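Side-chain contacts in microtubule-associated protein 1A/1B, light chain 3 (Trypanosoma brucei brucei, PDB 3W1Y), which probably binds phosphatidylethanolamine and works in autophagy as a ubiquitin-like member of the ATG8 family: residues A[64-69]-A[128-133]; A[8-13]-A[17-22]. All coordinates share one frame; numbering follows the deposited sequence.

Interaction 1: residues A[64-69]-A[128-133]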
loop_
_atom_site.group_PDB
_atom_site.type_symbol
_atom_site.label_atom_id
_atom_site.label_comp_id
_atom_site.label_asym_id
_atom_site.label_seq_id
_atom_site.Cartn_x
_atom_site.Cartn_y
_atom_site.Cartn_z
ATOM N N GLU A 64 12.427 6.450 19.125
ATOM C CA GLU A 64 13.284 5.298 18.775
ATOM C C GLU A 64 12.524 4.070 18.273
ATOM O O GLU A 64 12.913 3.474 17.265
ATOM C CB GLU A 64 14.197 4.921 19.938
ATOM C CG GLU A 64 15.306 5.946 20.178
ATOM C CD GLU A 64 16.446 5.809 19.159
ATOM O OE1 GLU A 64 16.894 4.678 18.960
ATOM O OE2 GLU A 64 16.899 6.819 18.566
ATOM N N LEU A 65 11.443 3.707 18.948
ATOM C CA LEU A 65 10.605 2.563 18.542
ATOM C C LEU A 65 9.811 2.735 17.230
ATOM O O LEU A 65 9.338 1.746 16.636
ATOM C CB LEU A 65 9.681 2.155 19.686
ATOM C CG LEU A 65 10.404 1.581 20.919
ATOM C CD1 LEU A 65 9.425 1.194 22.010
ATOM C CD2 LEU A 65 11.272 0.346 20.544
ATOM N N ASP A 66 9.674 3.985 16.784
ATOM C CA ASP A 66 9.048 4.317 15.496
ATOM C C ASP A 66 9.989 4.116 14.316
ATOM O O ASP A 66 9.568 4.128 13.161
ATOM C CB ASP A 66 8.647 5.787 15.496
ATOM C CG ASP A 66 7.313 6.035 16.158
ATOM O OD1 ASP A 66 6.524 5.088 16.382
ATOM O OD2 ASP A 66 7.053 7.211 16.454
ATOM N N CYS A 67 11.275 3.998 14.610
ATOM C CA CYS A 67 12.271 3.792 13.571
ATOM C C CYS A 67 12.457 2.304 13.344
ATOM O O CYS A 67 12.838 1.582 14.264
ATOM C CB CYS A 67 13.599 4.434 13.972
ATOM S SG CYS A 67 14.973 4.071 12.890
ATOM N N ASN A 68 12.181 1.867 12.116
ATOM C CA ASN A 68 12.298 0.479 11.713
ATOM C C ASN A 68 13.336 0.336 10.587
ATOM O O ASN A 68 13.344 1.112 9.628
ATOM C CB ASN A 68 10.939 -0.038 11.248
ATOM C CG ASN A 68 9.928 -0.114 12.377
ATOM O OD1 ASN A 68 9.976 -1.027 13.196
ATOM N ND2 ASN A 68 9.002 0.829 12.414
ATOM N N LYS A 69 14.219 -0.643 10.743
ATOM C CA LYS A 69 15.215 -0.989 9.758
ATOM C C LYS A 69 14.838 -2.295 9.101
ATOM O O LYS A 69 14.266 -3.180 9.733
ATOM C CB LYS A 69 16.560 -1.213 10.417
ATOM C CG LYS A 69 17.166 0.005 11.067
ATOM C CD LYS A 69 18.271 -0.497 11.961
ATOM C CE LYS A 69 19.123 0.621 12.418
ATOM N NZ LYS A 69 20.032 0.146 13.489
ATOM N N VAL A 128 13.591 6.109 4.181
ATOM C CA VAL A 128 12.200 6.064 3.779
ATOM C C VAL A 128 11.326 6.672 4.899
ATOM O O VAL A 128 11.501 6.358 6.096
ATOM C CB VAL A 128 11.738 4.610 3.460
ATOM C CG1 VAL A 128 10.252 4.558 3.168
ATOM C CG2 VAL A 128 12.548 3.988 2.307
ATOM N N SER A 129 10.409 7.557 4.499
ATOM C CA SER A 129 9.377 8.069 5.372
ATOM C C SER A 129 8.125 7.259 5.139
ATOM O O SER A 129 7.766 6.952 4.001
ATOM C CB SER A 129 9.065 9.527 5.066
ATOM O OG SER A 129 10.239 10.299 5.116
ATOM N N TYR A 130 7.449 6.936 6.229
ATOM C CA TYR A 130 6.187 6.263 6.127
ATOM C C TYR A 130 5.091 7.019 6.882
ATOM O O TYR A 130 5.324 7.608 7.954
ATOM C CB TYR A 130 6.318 4.803 6.599
ATOM C CG TYR A 130 6.467 4.611 8.094
ATOM C CD1 TYR A 130 5.349 4.435 8.931
ATOM C CD2 TYR A 130 7.729 4.570 8.673
ATOM C CE1 TYR A 130 5.506 4.251 10.316
ATOM C CE2 TYR A 130 7.891 4.367 10.009
ATOM C CZ TYR A 130 6.793 4.208 10.840
ATOM O OH TYR A 130 7.028 4.001 12.188
ATOM N N GLY A 131 3.900 7.005 6.309
ATOM C CA GLY A 131 2.713 7.462 7.020
ATOM C C GLY A 131 1.703 6.331 7.097
ATOM O O GLY A 131 1.569 5.545 6.166
ATOM N N VAL A 132 1.005 6.238 8.216
ATOM C CA VAL A 132 -0.084 5.289 8.371
ATOM C C VAL A 132 -1.397 6.058 8.251
ATOM O O VAL A 132 -1.573 7.101 8.880
ATOM C CB VAL A 132 0.002 4.583 9.735
ATOM C CG1 VAL A 132 -1.262 3.776 10.036
ATOM C CG2 VAL A 132 1.254 3.706 9.811
ATOM N N GLU A 133 -2.316 5.564 7.432
ATOM C CA GLU A 133 -3.637 6.187 7.374
ATOM C C GLU A 133 -4.776 5.261 7.798
ATOM O O GLU A 133 -4.813 4.100 7.430
ATOM C CB GLU A 133 -3.917 6.816 6.013
ATOM C CG GLU A 133 -4.916 7.976 6.110
ATOM C CD GLU A 133 -4.442 9.045 7.087
ATOM O OE1 GLU A 133 -3.261 9.486 6.978
ATOM O OE2 GLU A 133 -5.247 9.419 7.971
#
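Asp66 and Tyr130 meet where the chain turns from helix 59-66 into strand 68-73, across from the sheet strand 126-133. The two segments do not pair as strands: strand 33-40 runs between them, and their closest alpha carbons, Asn68 CA and Val128 CA, are still 9.7 Å apart. Backbone bonds from Asn68 to Cys38 and from Tyr130 to Glu39 stitch both to that middle strand. One long side chain bridges the gap. A chi1 of 73° sets the Tyr130 ring over its own backbone, flanked by N and C, and the ring reaches past Cys38 with the hydroxyl leading. Tyr130 OH donates to Asp66 O at 2.7 Å. The oxygen lies in the plane of the ring at its edge, and the hydroxyl in turn sits in the carbonyl plane on a lone pair, with a C=O...donor angle of 131°. Of the Asp66 side chain, CB is nearest, 4.1 Å from Tyr130 OH. Asn68 crosses the tyrosine at about a right angle, its amide plane 52° from the ring, and Asn68 ND2 stands obliquely 3.7 Å from Tyr130 OH, a packing contact. Val97 and Val99 of strand 96-100 and Leu85 of helix 78-88 pack on the same tyrosine, whose apolar ring is buried. The phenol of a buried ring is thus satisfied by a main-chain carbonyl at the turn, with Asn68 packing alongside, and this bond ties the helix-to-strand connection to a central strand of the ubiquitin-like sheet.

Interaction 2: residues A[8-13]-A[17-22]; sequences YRYQYT and AERAKE
Arg19 lies against Tyr10 and Gln11 where helix 9-13 and the early part of helix 16-29 face each other across a short connection. The axes of 9-13 and 17-22 approach to 10.3 Å at 117°, so long side chains fill the space between them. The close packing belongs to Arg19. Its chain bends at chi3 (-101°), turning the guanidinium flat against the backbone of helix 9-13: Gln11 CA sits over one face, 3.5 Å above the plane and offset toward the rim. Gln11 CG lies over the same face, 3.6 Å from Arg19 NH1, while the Gln11 amide stands steeply to the guanidinium. The aliphatic part of Arg19 runs antiparallel alongside the Tyr10 side chain, with Arg19 CD 3.9 Å from Tyr10 CD2 and the guanidinium and ring planes 70° apart. Arg19 NH1 forms a salt bridge with Asp123 and Arg19 NE bonds to the carbonyl of Arg14, so the group is gripped at several points. The looser side is bridged by solvent: a water in the guanidinium plane, at its edge, accepts from Arg19 NH1 at 3.0 Å and only weakly from Gln11 NE2 at 3.3 Å. Farther along helix 16-29, Glu22 comes extended from the direction opposite to Tyr10. Tyr10 OH appears to donate to Glu22 OE1 at 2.9 Å, in the plane of the ring, although the hydroxyl position is less certain. A cation clasped between aliphatic packing, a carbonyl and an acid thus joins the two N-terminal helices, an extension to the ubiquitin fold found in the ATG8 family, whereas Glu22 reaches Tyr10 less certainly and pairs its charge with Lys69 of strand 68-73.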
loop_
_atom_site.group_PDB
_atom_site.type_symbol
_atom_site.label_atom_id
_atom_site.label_comp_id
_atom_site.label_asym_id
_atom_site.label_seq_id
_atom_site.Cartn_x
_atom_site.Cartn_y
_atom_site.Cartn_z
ATOM N N TYR A 8 16.590 13.091 8.753
ATOM C CA TYR A 8 16.038 11.994 9.513
ATOM C C TYR A 8 16.633 11.984 10.903
ATOM O O TYR A 8 17.829 12.269 11.094
ATOM C CB TYR A 8 16.341 10.676 8.792
ATOM C CG TYR A 8 15.462 10.483 7.581
ATOM C CD1 TYR A 8 15.768 11.091 6.351
ATOM C CD2 TYR A 8 14.303 9.709 7.671
ATOM C CE1 TYR A 8 14.939 10.925 5.244
ATOM C CE2 TYR A 8 13.474 9.545 6.576
ATOM C CZ TYR A 8 13.794 10.156 5.375
ATOM O OH TYR A 8 12.951 9.958 4.302
ATOM N N ARG A 9 15.792 11.638 11.869
ATOM C CA ARG A 9 16.209 11.515 13.253
ATOM C C ARG A 9 17.438 10.626 13.457
ATOM O O ARG A 9 18.359 11.002 14.172
ATOM C CB ARG A 9 15.050 11.024 14.100
ATOM C CG ARG A 9 15.354 11.126 15.564
ATOM C CD ARG A 9 14.097 11.209 16.416
ATOM N NE ARG A 9 14.526 11.235 17.806
ATOM C CZ ARG A 9 15.020 10.183 18.442
ATOM N NH1 ARG A 9 15.094 9.016 17.815
ATOM N NH2 ARG A 9 15.428 10.301 19.703
ATOM N N TYR A 10 17.458 9.474 12.794
ATOM C CA TYR A 10 18.611 8.554 12.799
ATOM C C TYR A 10 19.959 9.177 12.409
ATOM O O TYR A 10 20.983 8.792 12.944
ATOM C CB TYR A 10 18.331 7.363 11.893
ATOM C CG TYR A 10 19.062 6.110 12.265
ATOM C CD1 TYR A 10 18.656 5.339 13.351
ATOM C CD2 TYR A 10 20.118 5.658 11.503
ATOM C CE1 TYR A 10 19.323 4.162 13.696
ATOM C CE2 TYR A 10 20.778 4.490 11.820
ATOM C CZ TYR A 10 20.374 3.761 12.917
ATOM O OH TYR A 10 21.021 2.621 13.212
ATOM N N GLN A 11 19.955 10.129 11.480
ATOM C CA GLN A 11 21.187 10.807 11.097
ATOM C C GLN A 11 21.668 11.845 12.114
ATOM O O GLN A 11 22.854 12.132 12.175
ATOM C CB GLN A 11 21.058 11.444 9.704
ATOM C CG GLN A 11 20.919 10.450 8.580
ATOM C CD GLN A 11 20.425 11.099 7.285
ATOM O OE1 GLN A 11 19.458 11.869 7.284
ATOM N NE2 GLN A 11 21.076 10.778 6.183
ATOM N N TYR A 12 20.764 12.399 12.922
ATOM C CA TYR A 12 21.176 13.317 13.985
ATOM C C TYR A 12 21.678 12.595 15.213
ATOM O O TYR A 12 22.474 13.128 15.965
ATOM C CB TYR A 12 20.032 14.256 14.387
ATOM C CG TYR A 12 19.726 15.284 13.338
ATOM C CD1 TYR A 12 18.764 15.028 12.358
ATOM C CD2 TYR A 12 20.414 16.505 13.294
ATOM C CE1 TYR A 12 18.465 15.960 11.369
ATOM C CE2 TYR A 12 20.123 17.463 12.286
ATOM C CZ TYR A 12 19.141 17.160 11.330
ATOM O OH TYR A 12 18.809 18.057 10.333
ATOM N N THR A 13 21.184 11.394 15.448
ATOM C CA THR A 13 21.494 10.688 16.705
ATOM C C THR A 13 22.535 9.606 16.523
ATOM O O THR A 13 23.020 9.069 17.506
ATOM C CB THR A 13 20.217 10.084 17.390
ATOM O OG1 THR A 13 19.546 9.243 16.456
ATOM C CG2 THR A 13 19.250 11.164 17.790
ATOM N N ALA A 17 29.908 7.801 10.937
ATOM C CA ALA A 17 30.864 6.689 10.988
ATOM C C ALA A 17 30.142 5.385 11.368
ATOM O O ALA A 17 30.304 4.387 10.688
ATOM C CB ALA A 17 32.039 7.002 11.970
ATOM N N GLU A 18 29.352 5.407 12.443
ATOM C CA GLU A 18 28.569 4.235 12.859
ATOM C C GLU A 18 27.468 3.789 11.868
ATOM O O GLU A 18 27.267 2.592 11.653
ATOM C CB GLU A 18 28.047 4.370 14.307
ATOM C CG GLU A 18 26.841 5.259 14.537
ATOM C CD GLU A 18 26.508 5.463 16.044
ATOM O OE1 GLU A 18 26.067 4.482 16.682
ATOM O OE2 GLU A 18 26.681 6.605 16.567
ATOM N N ARG A 19 26.779 4.728 11.237
ATOM C CA ARG A 19 25.851 4.351 10.158
ATOM C C ARG A 19 26.567 3.692 8.957
ATOM O O ARG A 19 26.143 2.640 8.510
ATOM C CB ARG A 19 25.027 5.539 9.704
ATOM C CG ARG A 19 24.179 6.118 10.785
ATOM C CD ARG A 19 23.392 7.274 10.228
ATOM N NE ARG A 19 23.995 8.546 10.584
ATOM C CZ ARG A 19 24.407 9.468 9.725
ATOM N NH1 ARG A 19 24.299 9.298 8.405
ATOM N NH2 ARG A 19 24.925 10.574 10.207
ATOM N N ALA A 20 27.633 4.315 8.452
ATOM C CA ALA A 20 28.448 3.741 7.376
ATOM C C ALA A 20 28.984 2.342 7.704
ATOM O O ALA A 20 28.988 1.470 6.848
ATOM C CB ALA A 20 29.623 4.676 6.999
ATOM N N LYS A 21 29.458 2.148 8.935
ATOM C CA LYS A 21 29.935 0.837 9.397
ATOM C C LYS A 21 28.785 -0.181 9.408
ATOM O O LYS A 21 28.912 -1.297 8.917
ATOM C CB LYS A 21 30.596 0.962 10.778
ATOM C CG LYS A 21 30.945 -0.360 11.445
ATOM C CD LYS A 21 32.290 -0.930 10.976
ATOM C CE LYS A 21 32.347 -2.455 11.168
ATOM N NZ LYS A 21 31.536 -3.160 10.097
ATOM N N GLU A 22 27.651 0.226 9.943
ATOM C CA GLU A 22 26.499 -0.618 9.956
ATOM C C GLU A 22 26.140 -1.127 8.553
ATOM O O GLU A 22 25.938 -2.327 8.365
ATOM C CB GLU A 22 25.335 0.118 10.615
ATOM C CG GLU A 22 24.188 -0.769 10.954
ATOM C CD GLU A 22 23.028 -0.034 11.602
ATOM O OE1 GLU A 22 23.148 1.177 11.915
ATOM O OE2 GLU A 22 21.981 -0.687 11.797
HETATM O O HOH W 1 24.363 10.834 5.817
#

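In the fold
Both segments of interaction 2 precede those of interaction 1 in the sequence, and the centres of the two contacts lie 16 Å apart. Interaction 2 joins helices 9-13 and 16-29 on one face of the four-stranded sheet; the tyrosine of interaction 1 packs on the other face, with helix 78-88. Strand 126-133 serves both, since Tyr127 touches the N-terminal helices while Tyr130 points to the opposite side. The contacts also meet directly: Lys69 NZ forms a salt bridge to Glu22 OE2 at 2.7 Å, and Ser129 OG probably hydrogen-bonds Tyr8 OH at 2.9 Å. The N-terminal helices are thus fastened to the ubiquitin-like core at strands 33-40, 68-73 and 126-133.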